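Local coordinates for putative type I restriction enzyme R protein (Bacteroides fragilis NCTC 9343, PDB 3EVY) that is probably the motor and nuclease subunit of a type I restriction enzyme, needed for ATP hydrolysis and DNA cleavage, here represented by a fragment of its C-terminal region, at residues E26-F31 against L74-Q79; N61-K64 against E68-A71; R54-L59 against Q79-Y84. All blocks are in the same frame, centred on the assembly; numbering follows the deposited sequence.

In the fold
The three contacts illustrate how a small all-helical fragment of the R subunit closes its core with apolar side chains. Along the chain, helix 12-30 comes first, the short helix 34-38 and helix 43-63 follow, and a long connection leads into helix 78-91. Interaction 3 packs the last two helices together close to the centre of the folded chain, and interaction 1, its centre about 8 Å away, sets the end of helix 12-30 on that connection. The centre of interaction 2, nested inside the loops both others close, is about 16 Å from that of interaction 1. Phe27 touches Met56 and Tyr84, and Glu78 bridges to Lys64, so three helices and a connection form one compact bundle.

Interaction 1 (E26-F31 against L74-Q79); sequences EFLSYF and LTIEEQ
With CG anti to its carbonyl carbon (chi1 -66°), Leu28 sends its branches from helix 12-30 toward the segment 74-79, where Ile76 holds CG1 in the corresponding position (chi1 -46°) and reaches back. The two side chains therefore meet tip to tip, with Leu28 CD1 3.9 Å from Ile76 CG1. The same methyl also serves the neighbouring residue: Leu28 CD1 lies 3.8 Å from Thr75 CG2, the two side chains running antiparallel alongside each other. Thr75 thus offers its methyl to the apolar contact, while its backbone N is hydrogen-bonded to Asn21 OD1, a second tie to helix 12-30. Farther in, Ile76 CD1 approaches Phe27 CD2 obliquely at 4.4 Å, a looser touch. One face of the Phe27 ring carries Phe31 CD2, 3.6 Å above its plane and displaced toward the rim, and Tyr84 meets the ring edge-to-face. Ile76 also leans on Ala24 and Phe81, and its carbonyl oxygen accepts a hydrogen bond from Arg60 NH2, so that the backbone of the connection is held to helix 43-63 while the Ile76 side chain packs on helix 12-30 and on Phe81. Glu77, the next residue, is the N-cap of helix 78-91. The arrangement is that of an interhelical connection in an all-helical fold, its apolar side chains packed against the end of an earlier helix just before the next helix begins.

Interaction 2 (N61-K64 against E68-A71); sequences NEVK and EFDA
A CH-pi contact between Lys64 and Phe69, flanked by valine packing, lies between the end of helix 43-63 and the loop that follows it. Lys64 CG stands 3.7 Å from the centroid of the Phe69 ring and only 13° off the ring normal, so this methylene lies over the middle of one face. Beyond CG the lysine chain is fully extended and runs alongside the phenylalanine in the same direction, which brings Lys64 CE to 3.7 Å from Phe69 CZ. The charged end continues past the ring to a salt bridge with Glu78 at the start of helix 78-91. The opposite face of the ring is met by backbone, with Ala71 N 3.6 Å above the plane toward the rim. Structurally this is an exit loop folded back on the end of its own helix, with the aromatic ring inserted between lysine chain and loop backbone. Phe69 holds CG anti to its backbone N (chi1 170°), which directs the ring back at the last turn of the helix. There Val63 CG2 comes within 4.0 Å of Phe69 CD1, the two side chains meeting at a slant, and Val63 O approaches Phe69 CB at 3.5 Å. Leu74 packs on both Val63 and Phe69, while Tyr13 and Leu16 of helix 12-30 contact Val63 as well.

Interaction 3 (R54-L59 against Q79-Y84); sequences RAMLRL and QRFADY
Phe81 drives its ring end-on at the backbone of helix 43-63, with Met56 and Leu57 meeting it from that helix. This is helix-helix packing in the core of an all-helical fold: helices 43-63 and 78-91, consecutive along the chain apart from their long connection, come together around one aromatic side chain, and the nearest CA atoms, those of Leu57 and Phe81, are 8.8 Å apart. With CG anti to its own backbone N (chi1 -168°), Phe81 extends its ring to the opposing helix. Its leading atom, Phe81 CZ, lies 3.9 Å from Leu57 CA, which sits at the ring edge close to its plane. Consequently the phenylalanine meets main-chain as well as side-chain atoms of the opposing helix. The Leu57 side chain runs across that of Phe81 at about a right angle and lays CD1 4.1 Å from Phe81 CE2. Met56 behaves differently: it lies alongside Phe81, pointing the other way. Its chain bends at chi3 (-46°), turning the terminal methyl to an oblique approach on the ring. That methyl is also in contact with Phe27, and Met23 packs on Met56, so that helix 12-30 joins the same buried cluster. Around the phenylalanine, Phe53 brings a second ring with the planes at about 30°, and Arg60 adds a cation-pi contact. The tightest touch between the two segments is made by the terminal methyl of Met56, whose CE lies 3.7 Å from Phe81 CE1.

Interaction 1 (E26-F31 against L74-Q79)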
# COMPACT_ATOMS: atom_id res chain seq x y z
N GLU A 26 8.02 -0.71 -4.61
CA GLU A 26 7.69 -0.14 -5.89
C GLU A 26 6.72 1.03 -5.78
O GLU A 26 6.97 2.08 -6.36
CB GLU A 26 7.14 -1.19 -6.85
CG GLU A 26 8.29 -2.15 -7.33
CD GLU A 26 7.85 -3.61 -7.48
OE1 GLU A 26 6.69 -3.88 -7.91
OE2 GLU A 26 8.68 -4.49 -7.15
N PHE A 27 5.61 0.85 -5.06
CA PHE A 27 4.70 1.97 -4.73
C PHE A 27 5.47 3.22 -4.21
O PHE A 27 5.24 4.32 -4.67
CB PHE A 27 3.71 1.53 -3.65
CG PHE A 27 2.79 2.64 -3.18
CD1 PHE A 27 1.60 2.91 -3.83
CD2 PHE A 27 3.11 3.38 -2.05
CE1 PHE A 27 0.74 3.96 -3.37
CE2 PHE A 27 2.28 4.39 -1.59
CZ PHE A 27 1.10 4.69 -2.25
N LEU A 28 6.31 3.02 -3.22
CA LEU A 28 7.13 4.11 -2.64
C LEU A 28 8.10 4.78 -3.65
O LEU A 28 8.42 5.96 -3.50
CB LEU A 28 7.89 3.67 -1.38
CG LEU A 28 7.00 3.33 -0.21
CD1 LEU A 28 7.78 2.59 0.90
CD2 LEU A 28 6.24 4.56 0.30
N SER A 29 8.55 4.06 -4.66
CA SER A 29 9.42 4.71 -5.68
C SER A 29 8.62 5.64 -6.59
O SER A 29 9.19 6.48 -7.27
CB SER A 29 10.20 3.67 -6.48
OG SER A 29 9.26 2.97 -7.27
N TYR A 30 7.29 5.50 -6.60
CA TYR A 30 6.42 6.39 -7.34
C TYR A 30 5.87 7.51 -6.47
O TYR A 30 5.76 8.65 -6.94
CB TYR A 30 5.18 5.67 -7.89
CG TYR A 30 5.39 4.88 -9.18
CD1 TYR A 30 5.35 5.52 -10.45
CD2 TYR A 30 5.58 3.49 -9.13
CE1 TYR A 30 5.53 4.79 -11.64
CE2 TYR A 30 5.75 2.75 -10.31
CZ TYR A 30 5.72 3.40 -11.56
OH TYR A 30 5.90 2.62 -12.69
N PHE A 31 5.50 7.20 -5.23
CA PHE A 31 4.81 8.14 -4.28
C PHE A 31 5.54 8.08 -2.97
O PHE A 31 5.14 7.37 -2.07
CB PHE A 31 3.36 7.71 -4.10
CG PHE A 31 2.67 7.47 -5.45
CD1 PHE A 31 2.40 8.53 -6.32
CD2 PHE A 31 2.30 6.18 -5.83
CE1 PHE A 31 1.85 8.27 -7.58
CE2 PHE A 31 1.73 5.91 -7.07
CZ PHE A 31 1.48 6.94 -7.94
N LEU A 74 5.77 -5.84 7.67
CA LEU A 74 5.43 -5.08 6.47
C LEU A 74 6.16 -3.72 6.36
O LEU A 74 6.26 -3.00 7.36
CB LEU A 74 3.93 -4.76 6.48
CG LEU A 74 2.95 -5.96 6.54
CD1 LEU A 74 1.59 -5.41 6.21
CD2 LEU A 74 3.37 -7.00 5.45
N THR A 75 6.58 -3.38 5.14
CA THR A 75 7.06 -2.05 4.78
C THR A 75 5.86 -1.08 4.96
O THR A 75 4.71 -1.47 4.72
CB THR A 75 7.51 -2.02 3.31
OG1 THR A 75 8.56 -2.98 3.13
CG2 THR A 75 8.01 -0.69 2.90
N ILE A 76 6.14 0.15 5.40
CA ILE A 76 5.13 1.18 5.62
C ILE A 76 4.43 0.94 6.90
O ILE A 76 3.75 -0.11 7.07
CB ILE A 76 4.06 1.31 4.44
CG1 ILE A 76 4.76 1.32 3.08
CG2 ILE A 76 3.28 2.65 4.59
CD1 ILE A 76 3.79 1.49 1.85
N GLU A 77 4.54 1.89 7.80
CA GLU A 77 3.93 1.73 9.11
C GLU A 77 2.41 1.82 8.95
O GLU A 77 1.94 2.45 8.00
CB GLU A 77 4.40 2.90 10.01
CG GLU A 77 5.79 2.67 10.57
CD GLU A 77 6.20 3.77 11.53
OE1 GLU A 77 5.44 4.76 11.65
OE2 GLU A 77 7.29 3.63 12.16
N GLU A 78 1.66 1.25 9.90
CA GLU A 78 0.17 1.30 9.85
C GLU A 78 -0.37 2.69 9.70
O GLU A 78 -1.21 2.95 8.82
CB GLU A 78 -0.43 0.66 11.10
CG GLU A 78 -0.48 -0.85 11.00
CD GLU A 78 -1.32 -1.34 9.78
OE1 GLU A 78 -2.42 -0.81 9.49
OE2 GLU A 78 -0.84 -2.22 9.09
N GLN A 79 0.12 3.62 10.54
CA GLN A 79 -0.34 5.02 10.48
C GLN A 79 -0.06 5.70 9.14
O GLN A 79 -0.99 6.29 8.52
CB GLN A 79 0.25 5.83 11.64
CG GLN A 79 -0.37 7.27 11.73
CD GLN A 79 -1.91 7.26 11.74
OE1 GLN A 79 -2.54 6.68 12.64
NE2 GLN A 79 -2.52 7.87 10.73

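Interaction 2 (N61-K64 against E68-A71)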
# COMPACT_ATOMS: atom_id res chain seq x y z
N ASN A 61 -4.88 -6.34 3.76
CA ASN A 61 -6.03 -6.89 4.52
C ASN A 61 -5.98 -8.41 4.54
O ASN A 61 -6.34 -9.08 5.52
CB ASN A 61 -7.34 -6.37 3.91
CG ASN A 61 -7.70 -5.01 4.47
OD1 ASN A 61 -7.29 -4.72 5.60
ND2 ASN A 61 -8.38 -4.16 3.68
N GLU A 62 -5.44 -8.97 3.47
CA GLU A 62 -5.28 -10.38 3.29
C GLU A 62 -4.26 -10.96 4.26
O GLU A 62 -4.55 -11.93 4.95
CB GLU A 62 -4.83 -10.63 1.80
CG GLU A 62 -4.46 -12.06 1.49
CD GLU A 62 -4.59 -12.44 -0.01
OE1 GLU A 62 -4.77 -13.63 -0.25
OE2 GLU A 62 -4.47 -11.59 -0.94
N VAL A 63 -3.09 -10.35 4.38
CA VAL A 63 -2.14 -10.77 5.46
C VAL A 63 -2.67 -10.55 6.86
O VAL A 63 -2.32 -11.29 7.74
CB VAL A 63 -0.68 -10.19 5.30
CG1 VAL A 63 -0.13 -10.57 3.91
CG2 VAL A 63 -0.69 -8.70 5.50
N LYS A 64 -3.53 -9.55 7.10
CA LYS A 64 -4.11 -9.42 8.44
C LYS A 64 -5.09 -10.55 8.72
O LYS A 64 -5.54 -10.73 9.86
CB LYS A 64 -4.80 -8.05 8.63
CG LYS A 64 -3.85 -6.86 8.51
CD LYS A 64 -4.53 -5.56 8.70
CE LYS A 64 -3.50 -4.47 8.77
NZ LYS A 64 -4.17 -3.18 8.95
N GLU A 68 -0.75 -15.33 12.37
CA GLU A 68 0.62 -14.93 12.63
C GLU A 68 0.91 -13.50 12.21
O GLU A 68 2.08 -13.10 12.22
CB GLU A 68 1.63 -15.91 12.02
CG GLU A 68 1.58 -16.11 10.50
CD GLU A 68 0.71 -17.32 10.07
OE1 GLU A 68 -0.51 -17.38 10.44
OE2 GLU A 68 1.24 -18.19 9.31
N PHE A 69 -0.13 -12.72 11.86
CA PHE A 69 0.07 -11.33 11.37
C PHE A 69 0.88 -10.45 12.34
O PHE A 69 0.60 -10.35 13.54
CB PHE A 69 -1.25 -10.61 10.96
CG PHE A 69 -1.08 -9.11 10.68
CD1 PHE A 69 -0.47 -8.65 9.54
CD2 PHE A 69 -1.43 -8.16 11.68
CE1 PHE A 69 -0.26 -7.23 9.31
CE2 PHE A 69 -1.23 -6.78 11.49
CZ PHE A 69 -0.68 -6.30 10.27
N ASP A 70 1.89 -9.78 11.80
CA ASP A 70 2.66 -8.83 12.60
C ASP A 70 2.95 -7.64 11.69
O ASP A 70 3.62 -7.78 10.65
CB ASP A 70 3.95 -9.52 13.05
CG ASP A 70 4.82 -8.64 13.90
OD1 ASP A 70 4.43 -7.50 14.20
OD2 ASP A 70 5.92 -9.13 14.29
N ALA A 71 2.43 -6.47 12.07
CA ALA A 71 2.63 -5.28 11.31
C ALA A 71 4.08 -5.04 10.99
O ALA A 71 4.40 -4.47 9.94
CB ALA A 71 1.97 -4.04 11.99

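Interaction 3 (R54-L59 against Q79-Y84)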
# COMPACT_ATOMS: atom_id res chain seq x y z
N ARG A 54 -5.08 0.44 -4.26
CA ARG A 54 -6.13 -0.64 -4.06
C ARG A 54 -5.54 -2.03 -3.93
O ARG A 54 -5.93 -2.80 -3.06
CB ARG A 54 -7.17 -0.67 -5.19
CG ARG A 54 -8.32 -1.70 -4.89
CD ARG A 54 -9.42 -1.60 -5.92
NE ARG A 54 -10.41 -2.63 -5.60
CZ ARG A 54 -11.40 -3.00 -6.41
NH1 ARG A 54 -11.57 -2.41 -7.59
NH2 ARG A 54 -12.24 -3.94 -6.00
N ALA A 55 -4.58 -2.36 -4.75
CA ALA A 55 -3.93 -3.67 -4.69
C ALA A 55 -3.11 -3.89 -3.43
O ALA A 55 -3.05 -5.00 -2.90
CB ALA A 55 -2.94 -3.89 -5.97
N MET A 56 -2.37 -2.87 -3.01
CA MET A 56 -1.66 -2.95 -1.68
C MET A 56 -2.66 -3.07 -0.57
O MET A 56 -2.48 -3.86 0.36
CB MET A 56 -0.85 -1.61 -1.44
CG MET A 56 0.59 -1.56 -2.07
SD MET A 56 1.59 -0.37 -1.11
CE MET A 56 0.49 0.97 -0.95
N LEU A 57 -3.73 -2.26 -0.63
CA LEU A 57 -4.71 -2.27 0.45
C LEU A 57 -5.34 -3.74 0.60
O LEU A 57 -5.52 -4.26 1.71
CB LEU A 57 -5.83 -1.20 0.23
CG LEU A 57 -7.05 -1.44 1.17
CD1 LEU A 57 -6.68 -1.28 2.73
CD2 LEU A 57 -8.23 -0.48 0.82
N ARG A 58 -5.65 -4.37 -0.52
CA ARG A 58 -6.28 -5.72 -0.51
C ARG A 58 -5.32 -6.76 0.01
O ARG A 58 -5.72 -7.65 0.81
CB ARG A 58 -6.76 -6.08 -1.93
CG ARG A 58 -8.03 -5.32 -2.34
CD ARG A 58 -8.48 -5.59 -3.78
NE ARG A 58 -8.78 -7.02 -3.98
CZ ARG A 58 -9.97 -7.59 -3.74
NH1 ARG A 58 -11.01 -6.87 -3.29
NH2 ARG A 58 -10.10 -8.90 -3.94
N LEU A 59 -4.04 -6.61 -0.32
CA LEU A 59 -3.04 -7.58 0.07
C LEU A 59 -2.73 -7.37 1.57
O LEU A 59 -2.53 -8.32 2.35
CB LEU A 59 -1.79 -7.41 -0.80
CG LEU A 59 -0.55 -8.27 -0.61
CD1 LEU A 59 -0.94 -9.75 -0.44
CD2 LEU A 59 0.37 -8.12 -1.90
N GLN A 79 0.12 3.62 10.54
CA GLN A 79 -0.34 5.02 10.48
C GLN A 79 -0.06 5.70 9.14
O GLN A 79 -0.99 6.29 8.52
CB GLN A 79 0.25 5.83 11.64
CG GLN A 79 -0.37 7.27 11.73
CD GLN A 79 -1.91 7.26 11.74
OE1 GLN A 79 -2.54 6.68 12.64
NE2 GLN A 79 -2.52 7.87 10.73
N ARG A 80 1.20 5.66 8.71
CA ARG A 80 1.60 6.13 7.39
C ARG A 80 0.68 5.53 6.30
O ARG A 80 0.21 6.23 5.38
CB ARG A 80 3.06 5.76 7.14
CG ARG A 80 3.60 6.23 5.74
CD ARG A 80 3.68 7.78 5.57
NE ARG A 80 4.57 8.51 6.48
CZ ARG A 80 5.85 8.83 6.20
NH1 ARG A 80 6.43 8.49 5.04
NH2 ARG A 80 6.58 9.52 7.08
N PHE A 81 0.43 4.23 6.41
CA PHE A 81 -0.37 3.53 5.37
C PHE A 81 -1.78 4.12 5.40
O PHE A 81 -2.33 4.38 4.35
CB PHE A 81 -0.46 2.03 5.70
CG PHE A 81 -1.01 1.21 4.57
CD1 PHE A 81 -0.14 0.79 3.53
CD2 PHE A 81 -2.37 0.90 4.49
CE1 PHE A 81 -0.62 0.08 2.46
CE2 PHE A 81 -2.85 0.15 3.41
CZ PHE A 81 -1.98 -0.27 2.40
N ALA A 82 -2.33 4.29 6.61
CA ALA A 82 -3.65 4.99 6.79
C ALA A 82 -3.71 6.39 6.20
O ALA A 82 -4.73 6.81 5.66
CB ALA A 82 -4.02 5.04 8.26
N ASP A 83 -2.61 7.14 6.32
CA ASP A 83 -2.51 8.45 5.69
C ASP A 83 -2.55 8.38 4.16
O ASP A 83 -3.21 9.17 3.53
CB ASP A 83 -1.25 9.17 6.21
CG ASP A 83 -1.35 9.52 7.71
OD1 ASP A 83 -2.47 9.63 8.25
OD2 ASP A 83 -0.30 9.65 8.36
N TYR A 84 -1.88 7.41 3.55
CA TYR A 84 -2.09 7.21 2.12
C TYR A 84 -3.55 6.82 1.84
O TYR A 84 -4.14 7.20 0.83
CB TYR A 84 -1.17 6.11 1.59
CG TYR A 84 0.29 6.52 1.38
CD1 TYR A 84 0.66 7.32 0.27
CD2 TYR A 84 1.30 6.09 2.27
CE1 TYR A 84 1.98 7.65 0.05
CE2 TYR A 84 2.63 6.45 2.06
CZ TYR A 84 2.97 7.21 0.96
OH TYR A 84 4.30 7.55 0.73